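Local coordinates for ABC transporter sugar binding protein (Xanthomonas axonopodis pv. citri, PDB 3UOR) that probably captures maltose or related sugars in the periplasm and delivers them to an ABC transporter for uptake, at residues E104-Y109 with A316-I321; G228-M233 with L386-V391; D211-G216 with P372-W377. All coordinates share one frame; numbering follows the deposited sequence.

The three contacts belong to a two-lobed solute-binding protein built round a mixed sheet flanked by helices. Contacts 1 and 2 are buried and lie on opposite sides of the chain's centre, their centres 43 Å apart; contact 3 is partly buried. In contact 1 a short helix packs on helix 314-324 through aromatic and sulfur groups. Contact 2 joins helices 221-235 and 377-394 through sparse side-chain contacts and bridging water, and contact 3 sets a hairpin turn against the loop that runs into that same helix 377-394. Residues 211-216 are followed in the chain by helix 221-235, so contacts 2 and 3 hold neighbouring elements, with nearest atoms about 11 Å apart.

Contact 1: residues E104-Y109 with A316-I321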
ATOM      1  N   GLU A 104       3.970  15.307  16.119  1.00 42.15           N
ATOM      2  CA  GLU A 104       4.368  16.678  15.855  1.00 42.49           C
ATOM      3  C   GLU A 104       3.858  17.116  14.491  1.00 45.80           C
ATOM      4  O   GLU A 104       4.117  16.439  13.494  1.00 44.53           O
ATOM      5  CB  GLU A 104       5.890  16.771  15.876  1.00 43.70           C
ATOM      6  CG  GLU A 104       6.422  18.139  15.508  1.00 45.01           C
ATOM      7  CD  GLU A 104       6.357  19.118  16.672  1.00 50.20           C
ATOM      8  OE1 GLU A 104       6.003  18.705  17.798  1.00 48.61           O
ATOM      9  OE2 GLU A 104       6.674  20.299  16.451  1.00 54.08           O
ATOM     10  N   PRO A 105       3.145  18.253  14.428  1.00 40.82           N
ATOM     11  CA  PRO A 105       2.742  18.785  13.119  1.00 43.04           C
ATOM     12  C   PRO A 105       3.975  19.025  12.255  1.00 50.76           C
ATOM     13  O   PRO A 105       4.944  19.608  12.730  1.00 52.03           O
ATOM     14  CB  PRO A 105       2.082  20.121  13.464  1.00 37.12           C
ATOM     15  CG  PRO A 105       1.639  19.955  14.919  1.00 41.62           C
ATOM     16  CD  PRO A 105       2.709  19.113  15.543  1.00 38.99           C
ATOM     17  N   MET A 106       3.931  18.586  11.004  1.00 46.86           N
ATOM     18  CA  MET A 106       5.106  18.589  10.163  1.00 41.85           C
ATOM     19  C   MET A 106       5.170  19.769   9.213  1.00 44.31           C
ATOM     20  O   MET A 106       6.224  20.045   8.656  1.00 45.45           O
ATOM     21  CB  MET A 106       5.178  17.304   9.348  1.00 37.71           C
ATOM     22  CG  MET A 106       5.552  16.086  10.154  1.00 44.95           C
ATOM     23  SD  MET A 106       7.267  16.191  10.668  1.00 52.95           S
ATOM     24  CE  MET A 106       6.980  16.631  12.337  1.00 41.66           C
ATOM     25  N   GLN A 107       4.058  20.455   9.005  1.00 42.99           N
ATOM     26  CA  GLN A 107       4.030  21.496   7.981  1.00 45.01           C
ATOM     27  C   GLN A 107       5.065  22.608   8.205  1.00 45.73           C
ATOM     28  O   GLN A 107       5.668  23.074   7.252  1.00 46.73           O
ATOM     29  CB  GLN A 107       2.623  22.073   7.790  1.00 49.61           C
ATOM     30  CG  GLN A 107       2.522  23.072   6.634  1.00 64.50           C
ATOM     31  CD  GLN A 107       3.163  22.575   5.334  1.00 81.44           C
ATOM     32  OE1 GLN A 107       3.146  21.379   5.028  1.00 85.20           O
ATOM     33  NE2 GLN A 107       3.725  23.502   4.557  1.00 84.28           N
ATOM     34  N   PRO A 108       5.284  23.027   9.466  1.00 47.15           N
ATOM     35  CA  PRO A 108       6.314  24.040   9.732  1.00 46.99           C
ATOM     36  C   PRO A 108       7.727  23.602   9.318  1.00 50.88           C
ATOM     37  O   PRO A 108       8.525  24.436   8.891  1.00 56.34           O
ATOM     38  CB  PRO A 108       6.232  24.235  11.252  1.00 45.67           C
ATOM     39  CG  PRO A 108       4.837  23.849  11.594  1.00 47.96           C
ATOM     40  CD  PRO A 108       4.499  22.712  10.669  1.00 41.57           C
ATOM     41  N   TYR A 109       8.034  22.314   9.437  1.00 49.87           N
ATOM     42  CA  TYR A 109       9.343  21.817   9.020  1.00 45.09           C
ATOM     43  C   TYR A 109       9.401  21.699   7.506  1.00 41.92           C
ATOM     44  O   TYR A 109      10.411  22.006   6.884  1.00 44.70           O
ATOM     45  CB  TYR A 109       9.655  20.469   9.677  1.00 41.10           C
ATOM     46  CG  TYR A 109       9.738  20.532  11.184  1.00 47.08           C
ATOM     47  CD1 TYR A 109      10.941  20.807  11.825  1.00 49.29           C
ATOM     48  CD2 TYR A 109       8.609  20.327  11.971  1.00 52.63           C
ATOM     49  CE1 TYR A 109      11.015  20.878  13.217  1.00 49.49           C
ATOM     50  CE2 TYR A 109       8.674  20.390  13.363  1.00 53.41           C
ATOM     51  CZ  TYR A 109       9.881  20.665  13.973  1.00 62.17           C
ATOM     52  OH  TYR A 109       9.948  20.728  15.347  1.00 73.14           O
ATOM     53  N   ALA A 316      17.111  17.875  15.292  1.00 59.53           N
ATOM     54  CA  ALA A 316      18.026  16.817  14.866  1.00 52.42           C
ATOM     55  C   ALA A 316      17.168  15.770  14.197  1.00 53.90           C
ATOM     56  O   ALA A 316      17.519  15.227  13.151  1.00 50.83           O
ATOM     57  CB  ALA A 316      18.761  16.209  16.055  1.00 49.56           C
ATOM     58  N   SER A 317      16.023  15.503  14.817  1.00 55.37           N
ATOM     59  CA  SER A 317      15.071  14.522  14.324  1.00 50.06           C
ATOM     60  C   SER A 317      14.602  14.883  12.925  1.00 49.04           C
ATOM     61  O   SER A 317      14.566  14.027  12.051  1.00 46.07           O
ATOM     62  CB  SER A 317      13.881  14.416  15.277  1.00 47.57           C
ATOM     63  OG  SER A 317      14.248  13.698  16.443  1.00 51.54           O
ATOM     64  N   TRP A 318      14.261  16.152  12.711  1.00 49.39           N
ATOM     65  CA  TRP A 318      13.850  16.577  11.390  1.00 41.89           C
ATOM     66  C   TRP A 318      14.959  16.357  10.363  1.00 42.68           C
ATOM     67  O   TRP A 318      14.694  15.933   9.246  1.00 38.58           O
ATOM     68  CB  TRP A 318      13.438  18.042  11.362  1.00 43.29           C
ATOM     69  CG  TRP A 318      13.305  18.488   9.949  1.00 46.82           C
ATOM     70  CD1 TRP A 318      14.144  19.317   9.261  1.00 51.18           C
ATOM     71  CD2 TRP A 318      12.304  18.067   9.015  1.00 37.78           C
ATOM     72  NE1 TRP A 318      13.709  19.460   7.959  1.00 51.34           N
ATOM     73  CE2 TRP A 318      12.579  18.704   7.788  1.00 47.54           C
ATOM     74  CE3 TRP A 318      11.186  17.229   9.105  1.00 41.71           C
ATOM     75  CZ2 TRP A 318      11.779  18.527   6.659  1.00 48.32           C
ATOM     76  CZ3 TRP A 318      10.397  17.053   7.987  1.00 39.29           C
ATOM     77  CH2 TRP A 318      10.697  17.701   6.778  1.00 45.67           C
ATOM     78  N   LYS A 319      16.199  16.659  10.726  1.00 42.01           N
ATOM     79  CA  LYS A 319      17.309  16.495   9.776  1.00 40.30           C
ATOM     80  C   LYS A 319      17.421  15.051   9.305  1.00 45.73           C
ATOM     81  O   LYS A 319      17.706  14.789   8.138  1.00 49.73           O
ATOM     82  CB  LYS A 319      18.646  16.948  10.384  1.00 40.42           C
ATOM     83  CG  LYS A 319      18.778  18.459  10.579  1.00 52.20           C
ATOM     84  CD  LYS A 319      20.109  18.790  11.251  1.00 59.16           C
ATOM     85  CE  LYS A 319      20.322  20.293  11.442  1.00 71.48           C
ATOM     86  NZ  LYS A 319      20.887  20.933  10.221  1.00 72.48           N
ATOM     87  N   LEU A 320      17.211  14.110  10.217  1.00 43.03           N
ATOM     88  CA  LEU A 320      17.247  12.707   9.845  1.00 42.99           C
ATOM     89  C   LEU A 320      16.153  12.392   8.819  1.00 44.10           C
ATOM     90  O   LEU A 320      16.379  11.651   7.859  1.00 43.93           O
ATOM     91  CB  LEU A 320      17.105  11.816  11.077  1.00 35.36           C
ATOM     92  CG  LEU A 320      16.805  10.361  10.765  1.00 35.62           C
ATOM     93  CD1 LEU A 320      17.907   9.750   9.934  1.00 48.63           C
ATOM     94  CD2 LEU A 320      16.607   9.584  12.048  1.00 44.93           C
ATOM     95  N   ILE A 321      14.974  12.972   9.003  1.00 39.78           N
ATOM     96  CA  ILE A 321      13.851  12.656   8.125  1.00 34.70           C
ATOM     97  C   ILE A 321      14.081  13.261   6.754  1.00 38.70           C
ATOM     98  O   ILE A 321      13.773  12.658   5.717  1.00 37.64           O
ATOM     99  CB  ILE A 321      12.517  13.160   8.685  1.00 39.55           C
ATOM    100  CG1 ILE A 321      12.074  12.296   9.869  1.00 38.86           C
ATOM    101  CG2 ILE A 321      11.445  13.091   7.623  1.00 38.28           C
ATOM    102  CD1 ILE A 321      10.747  12.718  10.438  1.00 39.89           C
TER
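Tyr109 and Trp318 run antiparallel, side by side, and the CB methylene of Tyr109, rather than its ring, lies over the indole. CB of Tyr109 stands 3.6 Å from the centroid of the Trp318 six-membered ring, 13° off the normal, a CH-pi contact over one face. The indole is carried across to it because CG of Trp318 is anti to the backbone N (chi1 168°). The tyrosine ring, by contrast, is offset from the five-membered ring with little overlap: the planes are 30° apart and the centroids 5.4 Å. Its CD1 still meets CB of Trp318 at 3.8 Å. Met106 completes the group in a Met-aromatic contact, its SD approaching the indole obliquely, 4.2 Å from CZ3 of Trp318. Trp318 also touches Val116 and, on strand 134-150, Val138, so the indole joins helix 314-324 to the short helix 107-111 and to strand 134-150. At the phenol's edge, Tyr109 OH reaches Glu104 OE2 in a weak hydrogen bond, while Glu104 OE1 pairs with Lys314. The polar groups thus sit at the margin, and dispersion and CH-pi attraction probably supply most of the cohesion between the two segments.

Contact 2: residues G228-M233 with L386-V391; sequences GFYDNM and LVTERV
Tyr230 and Asp231 of helix 221-235 face Thr388 and Val391 of helix 377-394, a helix-to-helix packing in the alpha/beta solute-binding fold, in which the second helix comes from late in the chain. Direct contact between the side chains is sparse. CG1 of Val391 touches the carboxylate of Asp231, 3.5 Å from its CG, and the two side chains cross obliquely. Both groups extend into the interface in the same manner, CG of Asp231 and CG1 of Val391 each being anti to its own backbone N (chi1 -176° and 163°). At the other pair, CE2 of Tyr230 comes within 4.2 Å of CB of Thr388. From helix 398-412, His398 and Ala401 also pack on Val391.

Between the two segments the polar links run through water. One water lies 3.0 Å from Tyr230 OH and 2.8 Å from Thr388 OG1, joining the two hydroxyls; OG1 is also bonded to the carbonyl oxygen of Arg385, one turn back, and to Gln197.

Charge is handled by partners beyond the two segments. His398, at the start of helix 398-412, bonds OD2 of Asp231, and Gln235 bonds OD1, so both oxygens of this buried carboxylate are held; the histidine could help to stabilise its negative charge. A second water lies within hydrogen-bonding distance of both helices, 2.8 Å from Asp231 OD2 and 2.7 Å from Val391 O, and probably shares its protons among several acceptors.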
ATOM      1  N   GLY A 228     -18.707  -6.517  -7.816  1.00 29.61           N
ATOM      2  CA  GLY A 228     -19.124  -7.231  -9.014  1.00 30.61           C
ATOM      3  C   GLY A 228     -17.958  -7.686  -9.883  1.00 42.91           C
ATOM      4  O   GLY A 228     -17.869  -8.864 -10.280  1.00 35.63           O
ATOM      5  N   PHE A 229     -17.061  -6.744 -10.186  1.00 37.50           N
ATOM      6  CA  PHE A 229     -15.887  -6.999 -11.039  1.00 31.84           C
ATOM      7  C   PHE A 229     -14.974  -8.063 -10.399  1.00 31.39           C
ATOM      8  O   PHE A 229     -14.545  -9.012 -11.051  1.00 29.93           O
ATOM      9  CB  PHE A 229     -15.117  -5.682 -11.249  1.00 30.94           C
ATOM     10  CG  PHE A 229     -13.910  -5.802 -12.141  1.00 37.29           C
ATOM     11  CD1 PHE A 229     -14.046  -6.170 -13.474  1.00 34.74           C
ATOM     12  CD2 PHE A 229     -12.642  -5.491 -11.655  1.00 36.11           C
ATOM     13  CE1 PHE A 229     -12.932  -6.261 -14.304  1.00 41.49           C
ATOM     14  CE2 PHE A 229     -11.529  -5.574 -12.464  1.00 30.86           C
ATOM     15  CZ  PHE A 229     -11.664  -5.956 -13.803  1.00 35.33           C
ATOM     16  N   TYR A 230     -14.697  -7.901  -9.108  1.00 25.20           N
ATOM     17  CA  TYR A 230     -13.857  -8.833  -8.362  1.00 25.77           C
ATOM     18  C   TYR A 230     -14.478 -10.255  -8.265  1.00 36.32           C
ATOM     19  O   TYR A 230     -13.828 -11.254  -8.576  1.00 31.18           O
ATOM     20  CB  TYR A 230     -13.615  -8.244  -6.965  1.00 22.78           C
ATOM     21  CG  TYR A 230     -12.862  -9.114  -5.989  1.00 29.71           C
ATOM     22  CD1 TYR A 230     -11.464  -9.138  -5.981  1.00 32.87           C
ATOM     23  CD2 TYR A 230     -13.537  -9.868  -5.025  1.00 35.54           C
ATOM     24  CE1 TYR A 230     -10.766  -9.906  -5.051  1.00 32.05           C
ATOM     25  CE2 TYR A 230     -12.844 -10.647  -4.096  1.00 30.32           C
ATOM     26  CZ  TYR A 230     -11.457 -10.649  -4.110  1.00 34.93           C
ATOM     27  OH  TYR A 230     -10.743 -11.396  -3.203  1.00 36.71           O
ATOM     28  N   ASP A 231     -15.731 -10.349  -7.849  1.00 36.62           N
ATOM     29  CA  ASP A 231     -16.392 -11.664  -7.741  1.00 29.18           C
ATOM     30  C   ASP A 231     -16.442 -12.363  -9.105  1.00 41.05           C
ATOM     31  O   ASP A 231     -16.184 -13.567  -9.220  1.00 38.03           O
ATOM     32  CB  ASP A 231     -17.801 -11.485  -7.189  1.00 33.32           C
ATOM     33  CG  ASP A 231     -18.515 -12.808  -6.950  1.00 36.99           C
ATOM     34  OD1 ASP A 231     -17.848 -13.806  -6.594  1.00 37.34           O
ATOM     35  OD2 ASP A 231     -19.753 -12.827  -7.093  1.00 38.84           O
ATOM     36  N   ASN A 232     -16.753 -11.600 -10.148  1.00 41.10           N
ATOM     37  CA  ASN A 232     -16.875 -12.178 -11.487  1.00 35.97           C
ATOM     38  C   ASN A 232     -15.644 -12.983 -11.916  1.00 43.12           C
ATOM     39  O   ASN A 232     -15.778 -13.988 -12.595  1.00 40.13           O
ATOM     40  CB  ASN A 232     -17.176 -11.093 -12.525  1.00 31.48           C
ATOM     41  CG  ASN A 232     -17.456 -11.670 -13.894  1.00 39.93           C
ATOM     42  OD1 ASN A 232     -18.424 -12.404 -14.086  1.00 39.96           O
ATOM     43  ND2 ASN A 232     -16.614 -11.334 -14.861  1.00 35.96           N
ATOM     44  N   MET A 233     -14.449 -12.536 -11.535  1.00 33.15           N
ATOM     45  CA  MET A 233     -13.225 -13.221 -11.951  1.00 34.28           C
ATOM     46  C   MET A 233     -13.154 -14.648 -11.398  1.00 38.31           C
ATOM     47  O   MET A 233     -12.650 -15.545 -12.057  1.00 38.07           O
ATOM     48  CB  MET A 233     -11.975 -12.451 -11.496  1.00 26.15           C
ATOM     49  CG  MET A 233     -11.842 -11.046 -12.112  1.00 32.81           C
ATOM     50  SD  MET A 233     -10.195 -10.350 -11.799  1.00 36.11           S
ATOM     51  CE  MET A 233     -10.651  -8.630 -11.649  1.00 35.60           C
ATOM     52  N   LEU A 386     -13.849 -10.517   4.832  1.00 30.10           N
ATOM     53  CA  LEU A 386     -14.573 -11.696   5.308  1.00 33.25           C
ATOM     54  C   LEU A 386     -15.837 -11.873   4.500  1.00 32.73           C
ATOM     55  O   LEU A 386     -16.215 -12.979   4.145  1.00 42.00           O
ATOM     56  CB  LEU A 386     -14.949 -11.572   6.787  1.00 36.78           C
ATOM     57  CG  LEU A 386     -13.795 -11.721   7.777  1.00 56.90           C
ATOM     58  CD1 LEU A 386     -14.297 -11.591   9.216  1.00 54.45           C
ATOM     59  CD2 LEU A 386     -13.100 -13.054   7.568  1.00 63.62           C
ATOM     60  N   VAL A 387     -16.501 -10.765   4.226  1.00 34.54           N
ATOM     61  CA  VAL A 387     -17.744 -10.787   3.474  1.00 35.49           C
ATOM     62  C   VAL A 387     -17.486 -11.173   2.033  1.00 38.63           C
ATOM     63  O   VAL A 387     -18.228 -11.959   1.460  1.00 41.59           O
ATOM     64  CB  VAL A 387     -18.441  -9.433   3.520  1.00 34.52           C
ATOM     65  CG1 VAL A 387     -19.427  -9.326   2.411  1.00 41.05           C
ATOM     66  CG2 VAL A 387     -19.137  -9.265   4.858  1.00 30.92           C
ATOM     67  N   THR A 388     -16.420 -10.648   1.439  1.00 27.80           N
ATOM     68  CA  THR A 388     -16.196 -10.926   0.021  1.00 34.51           C
ATOM     69  C   THR A 388     -15.806 -12.388  -0.209  1.00 33.48           C
ATOM     70  O   THR A 388     -16.187 -12.987  -1.208  1.00 37.83           O
ATOM     71  CB  THR A 388     -15.145  -9.978  -0.611  1.00 34.51           C
ATOM     72  OG1 THR A 388     -13.888 -10.152   0.056  1.00 35.01           O
ATOM     73  CG2 THR A 388     -15.589  -8.540  -0.461  1.00 31.05           C
ATOM     74  N   GLU A 389     -15.048 -12.968   0.712  1.00 30.62           N
ATOM     75  CA  GLU A 389     -14.700 -14.370   0.574  1.00 38.96           C
ATOM     76  C   GLU A 389     -15.968 -15.228   0.656  1.00 43.42           C
ATOM     77  O   GLU A 389     -16.066 -16.278   0.024  1.00 38.52           O
ATOM     78  CB  GLU A 389     -13.708 -14.777   1.643  1.00 41.86           C
ATOM     79  CG  GLU A 389     -13.297 -16.226   1.586  1.00 43.50           C
ATOM     80  CD  GLU A 389     -12.287 -16.561   2.658  1.00 60.45           C
ATOM     81  OE1 GLU A 389     -12.278 -15.871   3.704  1.00 76.91           O
ATOM     82  OE2 GLU A 389     -11.505 -17.508   2.466  1.00 59.22           O
ATOM     83  N   ARG A 390     -16.953 -14.762   1.411  1.00 38.11           N
ATOM     84  CA  ARG A 390     -18.213 -15.493   1.521  1.00 37.99           C
ATOM     85  C   ARG A 390     -18.997 -15.383   0.220  1.00 41.23           C
ATOM     86  O   ARG A 390     -19.620 -16.343  -0.225  1.00 38.61           O
ATOM     87  CB  ARG A 390     -19.052 -14.945   2.669  1.00 38.41           C
ATOM     88  CG  ARG A 390     -19.869 -15.991   3.384  1.00 59.65           C
ATOM     89  CD  ARG A 390     -19.971 -15.620   4.854  1.00 67.80           C
ATOM     90  NE  ARG A 390     -20.551 -14.290   4.997  1.00 69.57           N
ATOM     91  CZ  ARG A 390     -20.188 -13.400   5.913  1.00 61.94           C
ATOM     92  NH1 ARG A 390     -19.228 -13.688   6.788  1.00 56.88           N
ATOM     93  NH2 ARG A 390     -20.789 -12.217   5.950  1.00 57.86           N
ATOM     94  N   VAL A 391     -18.975 -14.196  -0.371  1.00 39.54           N
ATOM     95  CA  VAL A 391     -19.573 -13.983  -1.672  1.00 37.45           C
ATOM     96  C   VAL A 391     -18.929 -14.903  -2.702  1.00 44.70           C
ATOM     97  O   VAL A 391     -19.634 -15.587  -3.453  1.00 40.47           O
ATOM     98  CB  VAL A 391     -19.423 -12.529  -2.114  1.00 38.83           C
ATOM     99  CG1 VAL A 391     -19.657 -12.390  -3.625  1.00 32.58           C
ATOM    100  CG2 VAL A 391     -20.366 -11.656  -1.317  1.00 31.08           C
TER
HETATM  101  O   HOH W   1     -12.010 -12.095  -0.536  1.00 42.49           O
HETATM  102  O   HOH W   2     -20.791 -15.074  -5.787  1.00 39.02           O

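Contact 3: residues D211-G216 with P372-W377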
ATOM      1  N   ASP A 211     -21.024  10.324   5.242  1.00 37.95           N
ATOM      2  CA  ASP A 211     -21.559  11.150   6.315  1.00 42.29           C
ATOM      3  C   ASP A 211     -20.544  11.347   7.439  1.00 44.86           C
ATOM      4  O   ASP A 211     -20.709  10.835   8.549  1.00 43.48           O
ATOM      5  CB  ASP A 211     -22.877  10.570   6.839  1.00 45.80           C
ATOM      6  CG  ASP A 211     -23.538  11.472   7.869  1.00 66.87           C
ATOM      7  OD1 ASP A 211     -24.274  10.956   8.738  1.00 75.32           O
ATOM      8  OD2 ASP A 211     -23.316  12.700   7.816  1.00 75.03           O
ATOM      9  N   HIS A 212     -19.497  12.098   7.127  1.00 45.67           N
ATOM     10  CA  HIS A 212     -18.429  12.409   8.064  1.00 47.69           C
ATOM     11  C   HIS A 212     -17.692  11.148   8.460  1.00 46.17           C
ATOM     12  O   HIS A 212     -17.110  11.065   9.548  1.00 38.33           O
ATOM     13  CB  HIS A 212     -18.960  13.146   9.293  1.00 46.27           C
ATOM     14  CG  HIS A 212     -19.524  14.492   8.981  1.00 53.29           C
ATOM     15  ND1 HIS A 212     -20.880  14.726   8.883  1.00 56.10           N
ATOM     16  CD2 HIS A 212     -18.917  15.674   8.717  1.00 55.33           C
ATOM     17  CE1 HIS A 212     -21.082  16.000   8.594  1.00 59.03           C
ATOM     18  NE2 HIS A 212     -19.908  16.596   8.490  1.00 59.02           N
ATOM     19  N   ASP A 213     -17.695  10.191   7.538  1.00 39.42           N
ATOM     20  CA  ASP A 213     -17.039   8.907   7.745  1.00 37.81           C
ATOM     21  C   ASP A 213     -17.581   8.222   8.994  1.00 36.62           C
ATOM     22  O   ASP A 213     -16.876   7.472   9.647  1.00 41.26           O
ATOM     23  CB  ASP A 213     -15.530   9.077   7.823  1.00 33.12           C
ATOM     24  CG  ASP A 213     -14.914   9.405   6.468  1.00 41.53           C
ATOM     25  OD1 ASP A 213     -15.625   9.349   5.440  1.00 34.94           O
ATOM     26  OD2 ASP A 213     -13.710   9.709   6.430  1.00 46.48           O
ATOM     27  N   ASN A 214     -18.849   8.496   9.298  1.00 33.66           N
ATOM     28  CA  ASN A 214     -19.535   7.907  10.432  1.00 39.46           C
ATOM     29  C   ASN A 214     -20.333   6.668  10.054  1.00 39.47           C
ATOM     30  O   ASN A 214     -20.795   5.963  10.928  1.00 35.98           O
ATOM     31  CB  ASN A 214     -20.458   8.929  11.105  1.00 31.75           C
ATOM     32  CG  ASN A 214     -19.688  10.010  11.828  1.00 40.69           C
ATOM     33  OD1 ASN A 214     -18.537   9.809  12.210  1.00 42.82           O
ATOM     34  ND2 ASN A 214     -20.315  11.168  12.016  1.00 35.92           N
ATOM     35  N   TYR A 215     -20.509   6.407   8.763  1.00 38.50           N
ATOM     36  CA  TYR A 215     -21.262   5.220   8.342  1.00 34.68           C
ATOM     37  C   TYR A 215     -20.544   4.525   7.220  1.00 35.34           C
ATOM     38  O   TYR A 215     -19.805   5.162   6.459  1.00 31.48           O
ATOM     39  CB  TYR A 215     -22.638   5.602   7.825  1.00 40.82           C
ATOM     40  CG  TYR A 215     -23.608   6.104   8.867  1.00 46.02           C
ATOM     41  CD1 TYR A 215     -24.402   5.219   9.583  1.00 40.77           C
ATOM     42  CD2 TYR A 215     -23.747   7.466   9.117  1.00 45.72           C
ATOM     43  CE1 TYR A 215     -25.301   5.670  10.529  1.00 45.54           C
ATOM     44  CE2 TYR A 215     -24.637   7.926  10.065  1.00 41.80           C
ATOM     45  CZ  TYR A 215     -25.415   7.025  10.762  1.00 46.61           C
ATOM     46  OH  TYR A 215     -26.308   7.480  11.704  1.00 53.39           O
ATOM     47  N   GLY A 216     -20.766   3.223   7.091  1.00 30.97           N
ATOM     48  CA  GLY A 216     -20.218   2.508   5.955  1.00 27.74           C
ATOM     49  C   GLY A 216     -20.962   2.929   4.700  1.00 32.82           C
ATOM     50  O   GLY A 216     -22.121   3.302   4.771  1.00 37.22           O
ATOM     51  N   PRO A 372     -10.065   6.047   3.604  1.00 29.72           N
ATOM     52  CA  PRO A 372     -10.646   6.994   4.564  1.00 29.33           C
ATOM     53  C   PRO A 372      -9.818   7.049   5.840  1.00 38.67           C
ATOM     54  O   PRO A 372      -9.379   6.016   6.293  1.00 39.67           O
ATOM     55  CB  PRO A 372     -12.045   6.419   4.812  1.00 31.02           C
ATOM     56  CG  PRO A 372     -12.375   5.762   3.506  1.00 28.13           C
ATOM     57  CD  PRO A 372     -11.087   5.125   3.070  1.00 26.36           C
ATOM     58  N   LYS A 373      -9.568   8.237   6.381  1.00 44.27           N
ATOM     59  CA  LYS A 373      -8.620   8.372   7.483  1.00 47.91           C
ATOM     60  C   LYS A 373      -9.271   8.232   8.853  1.00 53.19           C
ATOM     61  O   LYS A 373      -9.234   9.158   9.662  1.00 63.85           O
ATOM     62  CB  LYS A 373      -7.860   9.698   7.409  1.00 42.88           C
ATOM     63  CG  LYS A 373      -6.805   9.763   6.326  1.00 52.85           C
ATOM     64  CD  LYS A 373      -7.280  10.707   5.248  1.00 61.47           C
ATOM     65  CE  LYS A 373      -6.134  11.283   4.454  1.00 43.48           C
ATOM     66  NZ  LYS A 373      -6.343  12.751   4.370  1.00 43.25           N
ATOM     67  N   VAL A 374      -9.854   7.067   9.104  1.00 40.21           N
ATOM     68  CA  VAL A 374     -10.405   6.757  10.417  1.00 34.30           C
ATOM     69  C   VAL A 374      -9.582   5.691  11.111  1.00 34.87           C
ATOM     70  O   VAL A 374      -9.067   4.749  10.509  1.00 36.50           O
ATOM     71  CB  VAL A 374     -11.858   6.304  10.328  1.00 35.36           C
ATOM     72  CG1 VAL A 374     -12.702   7.417   9.723  1.00 36.68           C
ATOM     73  CG2 VAL A 374     -11.976   5.018   9.492  1.00 30.73           C
ATOM     74  N   LEU A 375      -9.441   5.883  12.404  1.00 38.24           N
ATOM     75  CA  LEU A 375      -8.765   4.966  13.295  1.00 37.52           C
ATOM     76  C   LEU A 375      -9.246   3.508  13.094  1.00 39.95           C
ATOM     77  O   LEU A 375      -8.453   2.567  13.133  1.00 37.56           O
ATOM     78  CB  LEU A 375      -9.054   5.475  14.705  1.00 37.58           C
ATOM     79  CG  LEU A 375      -8.587   4.807  15.951  1.00 56.11           C
ATOM     80  CD1 LEU A 375      -8.588   5.880  17.021  1.00 60.79           C
ATOM     81  CD2 LEU A 375      -9.550   3.687  16.262  1.00 59.86           C
ATOM     82  N   GLU A 376     -10.531   3.322  12.820  1.00 30.81           N
ATOM     83  CA  GLU A 376     -11.066   1.962  12.684  1.00 41.25           C
ATOM     84  C   GLU A 376     -10.964   1.346  11.282  1.00 41.22           C
ATOM     85  O   GLU A 376     -11.533   0.274  11.011  1.00 34.24           O
ATOM     86  CB  GLU A 376     -12.482   1.861  13.269  1.00 39.78           C
ATOM     87  CG  GLU A 376     -13.376   3.054  13.049  1.00 47.18           C
ATOM     88  CD  GLU A 376     -13.065   4.268  13.945  1.00 43.24           C
ATOM     89  OE1 GLU A 376     -13.369   4.275  15.158  1.00 37.59           O
ATOM     90  OE2 GLU A 376     -12.551   5.255  13.404  1.00 44.30           O
ATOM     91  N   TRP A 377     -10.204   1.998  10.406  1.00 30.37           N
ATOM     92  CA  TRP A 377     -10.056   1.517   9.030  1.00 30.47           C
ATOM     93  C   TRP A 377      -9.560   0.065   8.917  1.00 34.77           C
ATOM     94  O   TRP A 377     -10.078  -0.703   8.125  1.00 31.76           O
ATOM     95  CB  TRP A 377      -9.175   2.447   8.164  1.00 27.67           C
ATOM     96  CG  TRP A 377      -9.156   1.948   6.770  1.00 25.48           C
ATOM     97  CD1 TRP A 377      -8.111   1.343   6.120  1.00 23.41           C
ATOM     98  CD2 TRP A 377     -10.269   1.907   5.871  1.00 24.02           C
ATOM     99  NE1 TRP A 377      -8.504   0.978   4.853  1.00 23.34           N
ATOM    100  CE2 TRP A 377      -9.830   1.300   4.689  1.00 23.55           C
ATOM    101  CE3 TRP A 377     -11.591   2.358   5.947  1.00 24.50           C
ATOM    102  CZ2 TRP A 377     -10.667   1.129   3.587  1.00 28.32           C
ATOM    103  CZ3 TRP A 377     -12.409   2.190   4.876  1.00 25.87           C
ATOM    104  CH2 TRP A 377     -11.953   1.580   3.699  1.00 33.22           C
TER
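Asp213 lays its side chain against Val374 and Pro372, two apolar residues of the loop that leads into helix 377-394. Its CB meets CG1 of Val374 at 3.8 Å, and the two side chains pass at a slant. OD2 lies 4.0 Å from CB of Pro372, with aspartate and proline crossing at about a right angle; the same oxygen is 4.1 Å from CG1 of Val374. The carboxylate is turned into this position by a chi1 of -72°, which puts CG of Asp213 anti to the carbonyl carbon. Asp213 projects from a type I' beta turn, Asp211 to Asn214, closed by a backbone bond from Asn214 N to Asp211 O and connecting the short strands 209-210 and 215-216 as a beta hairpin. Facing it, the loop is itself tightly folded: Lys373 is the centre of an inverse gamma turn, and a type I turn from Val374 to Trp377 follows, with Glu376 at the N-cap position of the helix. CD of Pro372 lies over one face of the Trp377 indole, 3.6 Å above its plane. Leu209 of the hairpin touches both Pro372 and Val374. The charge of Asp213 is met outside the two segments, by a salt bridge from OD1 to Arg207; Pro372 also touches Arg207. Between the segments themselves the contact therefore rests on van der Waals packing, with the ionic attraction directed to the arginine.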